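Local coordinates for putative nucleotide sugar epimerase/ dehydratase (Bordetella bronchiseptica, PDB 2Q1S), which binds NADH in a Rossmann-type fold and is probably a nucleotide-sugar epimerase or dehydratase of the O-antigen biosynthesis pathway of Bordetella lipopolysaccharide, at residues A[106-111]-A[124-129]; A[147-152]-A[183-188]; A[205-210]-A[280-285]. One frame throughout, in Å; residues are numbered along the deposited sequence.

Contact 1 (A[106-111]-A[124-129]); sequences LATYHG and ENNTLT. With NAI (1,4-dihydronicotinamide adenine dinucleotide), chain B.
T108 and Y109, in the loop that leaves strand 102-105, run past N126 and N125 in helix 119-126. The backbones come nearest where the CA atoms of T108 and N126 are 4.7 Å apart. There the carbonyl O of N125 points at the loop, 3.4 Å from T108 C, and this buried oxygen finds no polar partner in the model.

The T108 and N126 side chains lie side by side and point the same way. The hydroxyl OG1 of T108 donates to OD1 of N126 over 2.8 Å, meeting the amide from above its carbonyl plane, 49° out of it. On N126 itself, ND2 bonds to D122 one helical turn earlier, which fixes the rotation of the amide. A threonine suits this loop because it offers both a donor and a methyl: with OG1 anti to the backbone N (chi1 -163°), CG2 is left to pack on the nicotinamide ribose, 3.6 Å from C3D of NAI. The ring of Y109 leans across N125, CD1 to CB 4.0 Å, with ring and amide planes only 21° apart.

N125 serves the cofactor. Its OD1 accepts a hydrogen bond from the adenine N6A of NAI (3.0 Å), while its ND2 is held by the carbonyl of A121. A107, small enough to let the adenine lie close, sets CB 3.6 Å from C4A of NAI. Beside it a water lies within hydrogen-bonding distance of A107 O and T129 OG1.

Such a loop after a central parallel strand, packing against helix 119-126, the second helix after it, and lining the adenine, its ribose and the nicotinamide ribose, is characteristic of the dinucleotide pocket of Rossmann-fold epimerases and dehydratases.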
loop_
_atom_site.group_PDB
_atom_site.type_symbol
_atom_site.label_atom_id
_atom_site.label_comp_id
_atom_site.label_asym_id
_atom_site.label_seq_id
_atom_site.Cartn_x
_atom_site.Cartn_y
_atom_site.Cartn_z
ATOM N N LEU A 106 15.077 4.559 6.555
ATOM C CA LEU A 106 15.460 5.179 5.270
ATOM C C LEU A 106 15.531 4.227 4.101
ATOM O O LEU A 106 15.903 4.623 3.002
ATOM C CB LEU A 106 16.798 5.956 5.394
ATOM C CG LEU A 106 16.908 6.828 6.642
ATOM C CD1 LEU A 106 18.331 7.440 6.619
ATOM C CD2 LEU A 106 15.857 7.877 6.711
ATOM N N ALA A 107 15.303 2.928 4.306
ATOM C CA ALA A 107 15.444 1.984 3.219
ATOM C C ALA A 107 14.391 2.299 2.117
ATOM O O ALA A 107 13.293 2.831 2.348
ATOM C CB ALA A 107 15.329 0.582 3.705
ATOM N N THR A 108 14.840 2.004 0.895
ATOM C CA THR A 108 13.959 2.113 -0.275
ATOM C C THR A 108 14.557 1.218 -1.356
ATOM O O THR A 108 15.622 0.620 -1.220
ATOM C CB THR A 108 13.786 3.551 -0.758
ATOM O OG1 THR A 108 12.632 3.627 -1.622
ATOM C CG2 THR A 108 15.016 4.081 -1.510
ATOM N N TYR A 109 13.755 1.102 -2.419
ATOM C CA TYR A 109 14.188 0.455 -3.640
ATOM C C TYR A 109 14.507 1.539 -4.692
ATOM O O TYR A 109 13.646 2.236 -5.192
ATOM C CB TYR A 109 13.126 -0.527 -4.141
ATOM C CG TYR A 109 13.642 -1.361 -5.286
ATOM C CD1 TYR A 109 14.666 -2.301 -5.092
ATOM C CD2 TYR A 109 13.103 -1.241 -6.583
ATOM C CE1 TYR A 109 15.140 -3.094 -6.136
ATOM C CE2 TYR A 109 13.567 -2.019 -7.653
ATOM C CZ TYR A 109 14.583 -2.983 -7.438
ATOM O OH TYR A 109 15.050 -3.761 -8.455
ATOM N N HIS A 110 15.808 1.752 -4.907
ATOM C CA HIS A 110 16.227 2.975 -5.610
ATOM C C HIS A 110 16.161 2.738 -7.124
ATOM O O HIS A 110 16.893 1.908 -7.632
ATOM C CB HIS A 110 17.667 3.338 -5.214
ATOM C CG HIS A 110 18.083 4.698 -5.645
ATOM N ND1 HIS A 110 18.248 5.047 -6.969
ATOM C CD2 HIS A 110 18.386 5.796 -4.921
ATOM C CE1 HIS A 110 18.572 6.325 -7.040
ATOM N NE2 HIS A 110 18.694 6.793 -5.810
ATOM N N GLY A 111 15.301 3.452 -7.858
ATOM C CA GLY A 111 14.315 4.445 -7.446
ATOM C C GLY A 111 13.111 4.280 -8.375
ATOM O O GLY A 111 12.720 3.151 -8.660
ATOM N N GLU A 124 9.238 -5.697 -2.151
ATOM C CA GLU A 124 10.011 -6.366 -1.076
ATOM C C GLU A 124 10.877 -5.370 -0.325
ATOM O O GLU A 124 10.984 -5.438 0.913
ATOM C CB GLU A 124 10.891 -7.442 -1.692
ATOM C CG GLU A 124 11.842 -8.064 -0.682
ATOM C CD GLU A 124 11.166 -8.917 0.393
ATOM O OE1 GLU A 124 10.022 -9.415 0.234
ATOM O OE2 GLU A 124 11.855 -9.166 1.409
ATOM N N ASN A 125 11.462 -4.418 -1.051
ATOM C CA ASN A 125 12.439 -3.483 -0.460
ATOM C C ASN A 125 11.945 -2.075 -0.207
ATOM O O ASN A 125 12.730 -1.194 0.192
ATOM C CB ASN A 125 13.662 -3.482 -1.387
ATOM C CG ASN A 125 14.287 -4.854 -1.470
ATOM O OD1 ASN A 125 14.870 -5.344 -0.498
ATOM N ND2 ASN A 125 14.105 -5.531 -2.605
ATOM N N ASN A 126 10.630 -1.859 -0.353
ATOM C CA ASN A 126 10.060 -0.518 -0.273
ATOM C C ASN A 126 8.698 -0.464 0.459
ATOM O O ASN A 126 8.352 0.556 1.030
ATOM C CB ASN A 126 9.994 0.096 -1.680
ATOM C CG ASN A 126 10.204 1.597 -1.707
ATOM O OD1 ASN A 126 10.422 2.265 -0.687
ATOM N ND2 ASN A 126 10.186 2.133 -2.921
ATOM N N THR A 127 7.903 -1.552 0.353
ATOM C CA THR A 127 6.620 -1.579 1.043
ATOM C C THR A 127 6.722 -2.518 2.239
ATOM O O THR A 127 6.393 -2.120 3.380
ATOM C CB THR A 127 5.471 -2.041 0.111
ATOM O OG1 THR A 127 5.215 -1.013 -0.876
ATOM C CG2 THR A 127 4.141 -2.249 0.871
ATOM N N LEU A 128 7.163 -3.736 1.982
ATOM C CA LEU A 128 7.161 -4.739 3.050
ATOM C C LEU A 128 8.164 -4.397 4.146
ATOM O O LEU A 128 7.965 -4.758 5.303
ATOM C CB LEU A 128 7.404 -6.125 2.443
ATOM C CG LEU A 128 7.366 -7.301 3.391
ATOM C CD1 LEU A 128 5.920 -7.562 3.901
ATOM C CD2 LEU A 128 7.938 -8.520 2.703
ATOM N N THR A 129 9.208 -3.681 3.749
ATOM C CA THR A 129 10.227 -3.215 4.720
ATOM C C THR A 129 9.530 -2.445 5.862
ATOM O O THR A 129 9.735 -2.747 7.052
ATOM C CB THR A 129 11.171 -2.242 3.993
ATOM O OG1 THR A 129 10.376 -1.365 3.165
ATOM C CG2 THR A 129 12.176 -2.984 3.167
HETATM P PA NAI B . 19.722 5.008 -1.217
HETATM O O1A NAI B . 19.309 4.007 -2.235
HETATM O O2A NAI B . 21.182 5.519 -1.218
HETATM O O5B NAI B . 19.371 4.551 0.215
HETATM C C5B NAI B . 18.456 3.498 0.539
HETATM C C4B NAI B . 19.154 2.399 1.321
HETATM O O4B NAI B . 18.217 1.360 1.582
HETATM C C3B NAI B . 20.319 1.778 0.506
HETATM O O3B NAI B . 21.517 1.768 1.302
HETATM C C2B NAI B . 19.849 0.348 0.281
HETATM O O2B NAI B . 20.876 -0.689 0.213
HETATM C C1B NAI B . 18.948 0.117 1.495
HETATM N N9A NAI B . 18.018 -0.991 1.364
HETATM C C8A NAI B . 17.318 -1.358 0.246
HETATM N N7A NAI B . 16.537 -2.397 0.544
HETATM C C5A NAI B . 16.693 -2.726 1.858
HETATM C C6A NAI B . 16.166 -3.726 2.797
HETATM N N6A NAI B . 15.267 -4.653 2.446
HETATM N N1A NAI B . 16.598 -3.725 4.097
HETATM C C2A NAI B . 17.518 -2.796 4.472
HETATM N N3A NAI B . 18.055 -1.837 3.700
HETATM C C4A NAI B . 17.677 -1.744 2.376
HETATM O O3 NAI B . 18.753 6.249 -1.498
HETATM P PN NAI B . 18.570 7.628 -0.656
HETATM O O1N NAI B . 18.424 8.731 -1.579
HETATM O O2N NAI B . 19.600 7.587 0.444
HETATM O O5D NAI B . 17.137 7.336 0.083
HETATM C C5D NAI B . 17.002 7.327 1.514
HETATM C C4D NAI B . 15.514 7.501 1.828
HETATM O O4D NAI B . 15.110 8.783 1.410
HETATM C C3D NAI B . 14.623 6.552 1.026
HETATM O O3D NAI B . 13.591 6.092 1.907
HETATM C C2D NAI B . 14.085 7.402 -0.085
HETATM O O2D NAI B . 12.810 6.901 -0.568
HETATM C C1D NAI B . 13.926 8.737 0.587
HETATM N N1N NAI B . 13.923 9.854 -0.321
HETATM C C2N NAI B . 15.059 10.294 -0.956
HETATM C C3N NAI B . 15.025 11.395 -1.807
HETATM C C7N NAI B . 16.273 11.889 -2.533
HETATM O O7N NAI B . 16.173 12.872 -3.248
HETATM N N7N NAI B . 17.428 11.212 -2.309
HETATM C C4N NAI B . 13.816 12.120 -1.985
HETATM C C5N NAI B . 12.667 11.659 -1.281
HETATM C C6N NAI B . 12.764 10.553 -0.437
HETATM O O HOH W 1 11.065 1.145 2.964
#

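Contact 2 (A[147-152]-A[183-188]); sequences VYSAAG and MSKIFG. With NAI (1,4-dihydronicotinamide adenine dinucleotide), chain B.
K185 reaches from helix 180-199 to strand 145-151, and its NZ donates to the carbonyl O of S149 at 2.8 Å, approaching nearly in line with the C=O bond. The same nitrogen bonds both hydroxyls of the nicotinamide ribose, K185 NZ lying 2.9 Å from O3D and 3.1 Å from O2D of NAI. S149 OG also bonds O3D at 2.9 Å, so lysine and serine grip one hydroxyl together. A lysine suits the place because its chain, bent at chi2 and chi3 (-46° and -62°), can fold along the strand and still carry its NZ to the sugar.

The next shell holds the helix in position. Y148 OH donates to the carbonyl O of K185 over 2.7 Å, in the carbonyl plane and on a lone pair, and a water joins Y148 OH to K185 NZ. G188 lets the tyrosine in: its bare CA sits 3.5 Å from Y148 OH, where a side chain would collide. Small A151 packs its methyl on K185 CB.

Four acceptors thus surround NZ and share its protons, and the lysine fixes the nicotinamide ribose through both hydroxyls. Its spacing from Y181, which also bonds NAI, is consistent with the YxxxK motif of short-chain dehydrogenases/reductases.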
loop_
_atom_site.group_PDB
_atom_site.type_symbol
_atom_site.label_atom_id
_atom_site.label_comp_id
_atom_site.label_asym_id
_atom_site.label_seq_id
_atom_site.Cartn_x
_atom_site.Cartn_y
_atom_site.Cartn_z
ATOM N N VAL A 147 11.418 7.710 12.733
ATOM C CA VAL A 147 11.335 8.667 11.654
ATOM C C VAL A 147 11.425 7.909 10.325
ATOM O O VAL A 147 12.386 7.191 10.066
ATOM C CB VAL A 147 12.482 9.720 11.767
ATOM C CG1 VAL A 147 12.332 10.765 10.638
ATOM C CG2 VAL A 147 12.386 10.459 13.143
ATOM N N TYR A 148 10.412 8.155 9.491
ATOM C CA TYR A 148 10.277 7.530 8.171
ATOM C C TYR A 148 10.497 8.585 7.068
ATOM O O TYR A 148 9.823 9.630 7.088
ATOM C CB TYR A 148 8.861 6.932 8.074
ATOM C CG TYR A 148 8.467 6.504 6.644
ATOM C CD1 TYR A 148 9.171 5.487 5.984
ATOM C CD2 TYR A 148 7.418 7.095 5.993
ATOM C CE1 TYR A 148 8.837 5.082 4.724
ATOM C CE2 TYR A 148 7.075 6.732 4.702
ATOM C CZ TYR A 148 7.758 5.697 4.059
ATOM O OH TYR A 148 7.430 5.307 2.799
ATOM N N SER A 149 11.461 8.328 6.171
ATOM C CA SER A 149 11.657 9.197 5.028
ATOM C C SER A 149 10.614 8.950 3.962
ATOM O O SER A 149 10.623 7.931 3.298
ATOM C CB SER A 149 13.061 9.051 4.475
ATOM O OG SER A 149 13.414 7.693 4.310
ATOM N N ALA A 150 9.701 9.917 3.821
ATOM C CA ALA A 150 8.635 9.884 2.854
ATOM C C ALA A 150 9.009 10.738 1.620
ATOM O O ALA A 150 9.978 11.522 1.640
ATOM C CB ALA A 150 7.378 10.402 3.549
ATOM N N ALA A 151 8.236 10.657 0.563
ATOM C CA ALA A 151 8.529 11.465 -0.609
ATOM C C ALA A 151 7.748 12.784 -0.629
ATOM O O ALA A 151 6.588 12.838 -0.229
ATOM C CB ALA A 151 8.271 10.661 -1.877
ATOM N N GLY A 152 8.398 13.843 -1.105
ATOM C CA GLY A 152 7.809 15.179 -1.183
ATOM C C GLY A 152 7.112 15.356 -2.507
ATOM O O GLY A 152 6.065 14.749 -2.739
ATOM N N MET A 183 4.185 4.720 -5.033
ATOM C CA MET A 183 3.126 4.070 -4.243
ATOM C C MET A 183 3.697 3.529 -2.941
ATOM O O MET A 183 3.126 3.701 -1.889
ATOM C CB MET A 183 2.463 2.962 -5.065
ATOM C CG MET A 183 1.686 3.570 -6.243
ATOM S SD MET A 183 0.648 2.320 -7.095
ATOM C CE MET A 183 1.905 1.229 -7.789
ATOM N N SER A 184 4.826 2.842 -3.023
ATOM C CA SER A 184 5.453 2.328 -1.782
ATOM C C SER A 184 5.738 3.434 -0.775
ATOM O O SER A 184 5.532 3.254 0.442
ATOM C CB SER A 184 6.766 1.669 -2.129
ATOM O OG SER A 184 6.545 0.392 -2.713
ATOM N N LYS A 185 6.205 4.597 -1.253
ATOM C CA LYS A 185 6.497 5.684 -0.311
ATOM C C LYS A 185 5.221 6.144 0.393
ATOM O O LYS A 185 5.191 6.344 1.598
ATOM C CB LYS A 185 7.188 6.892 -1.013
ATOM C CG LYS A 185 8.561 6.578 -1.604
ATOM C CD LYS A 185 9.466 5.805 -0.683
ATOM C CE LYS A 185 9.787 6.550 0.602
ATOM N NZ LYS A 185 10.788 5.786 1.468
ATOM N N ILE A 186 4.132 6.232 -0.345
ATOM C CA ILE A 186 2.832 6.647 0.220
ATOM C C ILE A 186 2.332 5.548 1.185
ATOM O O ILE A 186 1.802 5.838 2.274
ATOM C CB ILE A 186 1.812 6.893 -0.919
ATOM C CG1 ILE A 186 2.171 8.189 -1.647
ATOM C CG2 ILE A 186 0.353 6.769 -0.428
ATOM C CD1 ILE A 186 1.336 8.390 -2.943
ATOM N N PHE A 187 2.500 4.290 0.782
ATOM C CA PHE A 187 2.010 3.202 1.616
ATOM C C PHE A 187 2.698 3.247 2.987
ATOM O O PHE A 187 2.074 2.971 4.020
ATOM C CB PHE A 187 2.260 1.836 0.969
ATOM C CG PHE A 187 1.470 1.586 -0.329
ATOM C CD1 PHE A 187 0.449 2.442 -0.752
ATOM C CD2 PHE A 187 1.744 0.448 -1.093
ATOM C CE1 PHE A 187 -0.266 2.174 -1.929
ATOM C CE2 PHE A 187 1.013 0.205 -2.295
ATOM C CZ PHE A 187 0.035 1.061 -2.657
ATOM N N GLY A 188 3.988 3.616 2.999
ATOM C CA GLY A 188 4.711 3.713 4.266
ATOM C C GLY A 188 4.149 4.869 5.121
ATOM O O GLY A 188 4.195 4.798 6.364
HETATM P PA NAI B . 19.722 5.008 -1.217
HETATM O O1A NAI B . 19.309 4.007 -2.235
HETATM O O2A NAI B . 21.182 5.519 -1.218
HETATM O O5B NAI B . 19.371 4.551 0.215
HETATM C C5B NAI B . 18.456 3.498 0.539
HETATM C C4B NAI B . 19.154 2.399 1.321
HETATM O O4B NAI B . 18.217 1.360 1.582
HETATM C C3B NAI B . 20.319 1.778 0.506
HETATM O O3B NAI B . 21.517 1.768 1.302
HETATM C C2B NAI B . 19.849 0.348 0.281
HETATM O O2B NAI B . 20.876 -0.689 0.213
HETATM C C1B NAI B . 18.948 0.117 1.495
HETATM N N9A NAI B . 18.018 -0.991 1.364
HETATM C C8A NAI B . 17.318 -1.358 0.246
HETATM N N7A NAI B . 16.537 -2.397 0.544
HETATM C C5A NAI B . 16.693 -2.726 1.858
HETATM C C6A NAI B . 16.166 -3.726 2.797
HETATM N N6A NAI B . 15.267 -4.653 2.446
HETATM N N1A NAI B . 16.598 -3.725 4.097
HETATM C C2A NAI B . 17.518 -2.796 4.472
HETATM N N3A NAI B . 18.055 -1.837 3.700
HETATM C C4A NAI B . 17.677 -1.744 2.376
HETATM O O3 NAI B . 18.753 6.249 -1.498
HETATM P PN NAI B . 18.570 7.628 -0.656
HETATM O O1N NAI B . 18.424 8.731 -1.579
HETATM O O2N NAI B . 19.600 7.587 0.444
HETATM O O5D NAI B . 17.137 7.336 0.083
HETATM C C5D NAI B . 17.002 7.327 1.514
HETATM C C4D NAI B . 15.514 7.501 1.828
HETATM O O4D NAI B . 15.110 8.783 1.410
HETATM C C3D NAI B . 14.623 6.552 1.026
HETATM O O3D NAI B . 13.591 6.092 1.907
HETATM C C2D NAI B . 14.085 7.402 -0.085
HETATM O O2D NAI B . 12.810 6.901 -0.568
HETATM C C1D NAI B . 13.926 8.737 0.587
HETATM N N1N NAI B . 13.923 9.854 -0.321
HETATM C C2N NAI B . 15.059 10.294 -0.956
HETATM C C3N NAI B . 15.025 11.395 -1.807
HETATM C C7N NAI B . 16.273 11.889 -2.533
HETATM O O7N NAI B . 16.173 12.872 -3.248
HETATM N N7N NAI B . 17.428 11.212 -2.309
HETATM C C4N NAI B . 13.816 12.120 -1.985
HETATM C C5N NAI B . 12.667 11.659 -1.281
HETATM C C6N NAI B . 12.764 10.553 -0.437
HETATM O O HOH W 2 9.713 3.146 1.821
#

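Contact 3 (A[205-210]-A[280-285]); sequences RARFQN and GGVYNI. With NAI (1,4-dihydronicotinamide adenine dinucleotide), chain B.
R205 and V282 begin a parallel pairing of strands 203-212 and 281-284, whose short segments run 22° apart. Four hydrogen bonds cross between main chains: R205 N to G281 O, Y283 N to R205 O, R207 N to Y283 O and I285 N to R207 O, the last 2.8 Å and nearly straight at 171°. Packing is tightest on the face of R205, V282 and R207. V282 touches two arginines: its CB sits over the centre of the R205 guanidinium, 3.6 Å from CZ, and its CG2 lies over one face of the R207 guanidinium, towards the rim. A branched valine offers a separate carbon to each flat cation. E189 and D170 each form salt bridges with both arginines, and L174 of the second subunit packs against the pair.

On the face of A206 and Y283 the two strands touch more lightly. Small A206 leaves room for L270 and C273 of helix 263-276, and its CB meets CG1 of I285 at 4.2 Å. F208 CB packs on I285 CB at 4.1 Å, while its ring swings away to the nicotinamide, CE1 3.5 Å from N1N of NAI.

The looser margins are bridged by water. R205 NH2 donates to G280 O (2.9 Å) almost in its own guanidinium plane, but R205 NE reaches G281 O through a water. Others link R207 NH1 to OD1 of N284, whose ND2 is held by the carbonyl of S327, and Q209 N to I285 O.

The parallel register, reached through strand 257-262 and then helix 263-276, which leads on to strand 281-284, is typical of the Rossmann-type sheet of extended short-chain dehydrogenases/reductases, here ending beside the nicotinamide.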
loop_
_atom_site.group_PDB
_atom_site.type_symbol
_atom_site.label_atom_id
_atom_site.label_comp_id
_atom_site.label_asym_id
_atom_site.label_seq_id
_atom_site.Cartn_x
_atom_site.Cartn_y
_atom_site.Cartn_z
ATOM N N ARG A 205 6.717 11.328 9.912
ATOM C CA ARG A 205 6.994 11.190 8.488
ATOM C C ARG A 205 7.732 12.457 8.082
ATOM O O ARG A 205 7.253 13.555 8.335
ATOM C CB ARG A 205 5.664 11.067 7.728
ATOM C CG ARG A 205 4.947 9.727 8.081
ATOM C CD ARG A 205 3.439 9.888 7.747
ATOM N NE ARG A 205 2.680 10.641 8.719
ATOM C CZ ARG A 205 1.664 11.452 8.420
ATOM N NH1 ARG A 205 1.374 11.654 7.142
ATOM N NH2 ARG A 205 0.997 12.076 9.368
ATOM N N ALA A 206 8.891 12.268 7.442
ATOM C CA ALA A 206 9.702 13.404 6.964
ATOM C C ALA A 206 9.666 13.377 5.449
ATOM O O ALA A 206 10.199 12.480 4.866
ATOM C CB ALA A 206 11.169 13.263 7.472
ATOM N N ARG A 207 8.993 14.353 4.824
ATOM C CA ARG A 207 8.855 14.403 3.364
ATOM C C ARG A 207 9.957 15.294 2.787
ATOM O O ARG A 207 10.105 16.435 3.178
ATOM C CB ARG A 207 7.499 15.033 3.009
ATOM C CG ARG A 207 6.323 14.109 3.292
ATOM C CD ARG A 207 5.006 14.813 2.940
ATOM N NE ARG A 207 3.884 13.941 3.268
ATOM C CZ ARG A 207 2.640 14.389 3.555
ATOM N NH1 ARG A 207 2.344 15.687 3.511
ATOM N NH2 ARG A 207 1.675 13.509 3.868
ATOM N N PHE A 208 10.717 14.736 1.865
ATOM C CA PHE A 208 11.703 15.586 1.216
ATOM C C PHE A 208 11.851 15.206 -0.250
ATOM O O PHE A 208 11.218 14.273 -0.723
ATOM C CB PHE A 208 13.016 15.648 2.024
ATOM C CG PHE A 208 13.574 14.296 2.423
ATOM C CD1 PHE A 208 14.377 13.619 1.563
ATOM C CD2 PHE A 208 13.358 13.779 3.705
ATOM C CE1 PHE A 208 14.935 12.388 1.891
ATOM C CE2 PHE A 208 13.921 12.541 4.077
ATOM C CZ PHE A 208 14.740 11.837 3.142
ATOM N N GLN A 209 12.601 15.996 -1.003
ATOM C CA GLN A 209 12.857 15.573 -2.375
ATOM C C GLN A 209 14.056 16.312 -2.916
ATOM O O GLN A 209 14.421 17.354 -2.410
ATOM C CB GLN A 209 11.618 15.747 -3.279
ATOM C CG GLN A 209 11.099 17.161 -3.410
ATOM N N ASN A 210 14.669 15.746 -3.948
ATOM C CA ASN A 210 15.786 16.393 -4.614
ATOM C C ASN A 210 16.969 16.688 -3.697
ATOM O O ASN A 210 17.592 17.770 -3.755
ATOM C CB ASN A 210 15.272 17.616 -5.366
ATOM C CG ASN A 210 14.319 17.212 -6.475
ATOM O OD1 ASN A 210 14.677 16.396 -7.339
ATOM N ND2 ASN A 210 13.149 17.767 -6.465
ATOM N N GLY A 280 2.881 10.695 15.208
ATOM C CA GLY A 280 1.769 10.662 14.272
ATOM C C GLY A 280 1.845 11.739 13.213
ATOM O O GLY A 280 1.030 11.748 12.294
ATOM N N GLY A 281 2.825 12.644 13.332
ATOM C CA GLY A 281 2.862 13.809 12.479
ATOM C C GLY A 281 3.718 13.685 11.240
ATOM O O GLY A 281 4.374 12.668 11.009
ATOM N N VAL A 282 3.701 14.778 10.462
ATOM C CA VAL A 282 4.440 14.839 9.179
ATOM C C VAL A 282 5.031 16.233 8.988
ATOM O O VAL A 282 4.366 17.237 9.281
ATOM C CB VAL A 282 3.582 14.406 7.946
ATOM C CG1 VAL A 282 2.252 15.196 7.836
ATOM C CG2 VAL A 282 4.373 14.483 6.675
ATOM N N TYR A 283 6.264 16.265 8.473
ATOM C CA TYR A 283 6.978 17.526 8.250
ATOM C C TYR A 283 7.658 17.491 6.907
ATOM O O TYR A 283 8.326 16.541 6.574
ATOM C CB TYR A 283 8.061 17.761 9.307
ATOM C CG TYR A 283 7.533 17.852 10.711
ATOM C CD1 TYR A 283 7.344 16.674 11.472
ATOM C CD2 TYR A 283 7.186 19.076 11.279
ATOM C CE1 TYR A 283 6.815 16.741 12.766
ATOM C CE2 TYR A 283 6.685 19.132 12.577
ATOM C CZ TYR A 283 6.491 17.974 13.301
ATOM O OH TYR A 283 5.996 18.062 14.593
ATOM N N ASN A 284 7.478 18.550 6.135
ATOM C CA ASN A 284 8.328 18.774 4.955
ATOM C C ASN A 284 9.725 19.216 5.401
ATOM O O ASN A 284 9.855 20.152 6.209
ATOM C CB ASN A 284 7.765 19.869 4.044
ATOM C CG ASN A 284 6.401 19.530 3.474
ATOM O OD1 ASN A 284 6.070 18.386 3.273
ATOM N ND2 ASN A 284 5.614 20.559 3.191
ATOM N N ILE A 285 10.751 18.537 4.880
ATOM C CA ILE A 285 12.156 18.930 5.065
ATOM C C ILE A 285 12.618 19.425 3.663
ATOM O O ILE A 285 12.834 18.639 2.734
ATOM C CB ILE A 285 13.004 17.700 5.579
ATOM C CG1 ILE A 285 12.446 17.220 6.940
ATOM C CG2 ILE A 285 14.503 18.060 5.690
ATOM C CD1 ILE A 285 12.280 18.288 8.010
HETATM P PA NAI B . 19.722 5.008 -1.217
HETATM O O1A NAI B . 19.309 4.007 -2.235
HETATM O O2A NAI B . 21.182 5.519 -1.218
HETATM O O5B NAI B . 19.371 4.551 0.215
HETATM C C5B NAI B . 18.456 3.498 0.539
HETATM C C4B NAI B . 19.154 2.399 1.321
HETATM O O4B NAI B . 18.217 1.360 1.582
HETATM C C3B NAI B . 20.319 1.778 0.506
HETATM O O3B NAI B . 21.517 1.768 1.302
HETATM C C2B NAI B . 19.849 0.348 0.281
HETATM O O2B NAI B . 20.876 -0.689 0.213
HETATM C C1B NAI B . 18.948 0.117 1.495
HETATM N N9A NAI B . 18.018 -0.991 1.364
HETATM C C8A NAI B . 17.318 -1.358 0.246
HETATM N N7A NAI B . 16.537 -2.397 0.544
HETATM C C5A NAI B . 16.693 -2.726 1.858
HETATM C C6A NAI B . 16.166 -3.726 2.797
HETATM N N6A NAI B . 15.267 -4.653 2.446
HETATM N N1A NAI B . 16.598 -3.725 4.097
HETATM C C2A NAI B . 17.518 -2.796 4.472
HETATM N N3A NAI B . 18.055 -1.837 3.700
HETATM C C4A NAI B . 17.677 -1.744 2.376
HETATM O O3 NAI B . 18.753 6.249 -1.498
HETATM P PN NAI B . 18.570 7.628 -0.656
HETATM O O1N NAI B . 18.424 8.731 -1.579
HETATM O O2N NAI B . 19.600 7.587 0.444
HETATM O O5D NAI B . 17.137 7.336 0.083
HETATM C C5D NAI B . 17.002 7.327 1.514
HETATM C C4D NAI B . 15.514 7.501 1.828
HETATM O O4D NAI B . 15.110 8.783 1.410
HETATM C C3D NAI B . 14.623 6.552 1.026
HETATM O O3D NAI B . 13.591 6.092 1.907
HETATM C C2D NAI B . 14.085 7.402 -0.085
HETATM O O2D NAI B . 12.810 6.901 -0.568
HETATM C C1D NAI B . 13.926 8.737 0.587
HETATM N N1N NAI B . 13.923 9.854 -0.321
HETATM C C2N NAI B . 15.059 10.294 -0.956
HETATM C C3N NAI B . 15.025 11.395 -1.807
HETATM C C7N NAI B . 16.273 11.889 -2.533
HETATM O O7N NAI B . 16.173 12.872 -3.248
HETATM N N7N NAI B . 17.428 11.212 -2.309
HETATM C C4N NAI B . 13.816 12.120 -1.985
HETATM C C5N NAI B . 12.667 11.659 -1.281
HETATM C C6N NAI B . 12.764 10.553 -0.437
HETATM O O HOH W 3 3.582 9.851 11.391
HETATM O O HOH W 4 3.632 17.827 2.060
HETATM O O HOH W 5 12.655 18.508 0.175
#

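In the fold
The three contacts follow one another in series along the chain, each closing before the next opens, and all reach NAI. Contacts 1 and 2 have centres about 9 Å apart and touch where T127 OG1 meets S184 OG; helix 128-137 leads directly from one to strand 145-151 of the other. Contacts 2 and 3, also about 9 Å apart, share the central sheet, in which strands 145-151 and 203-212 are parallel neighbours joined through A150 N and A206 O. Contacts 1 and 3 lie about 17 Å apart, centre to centre, without touching. Contact 1 meets the adenine and the nicotinamide ribose, contact 2 that same ribose, and contact 3 the nicotinamide.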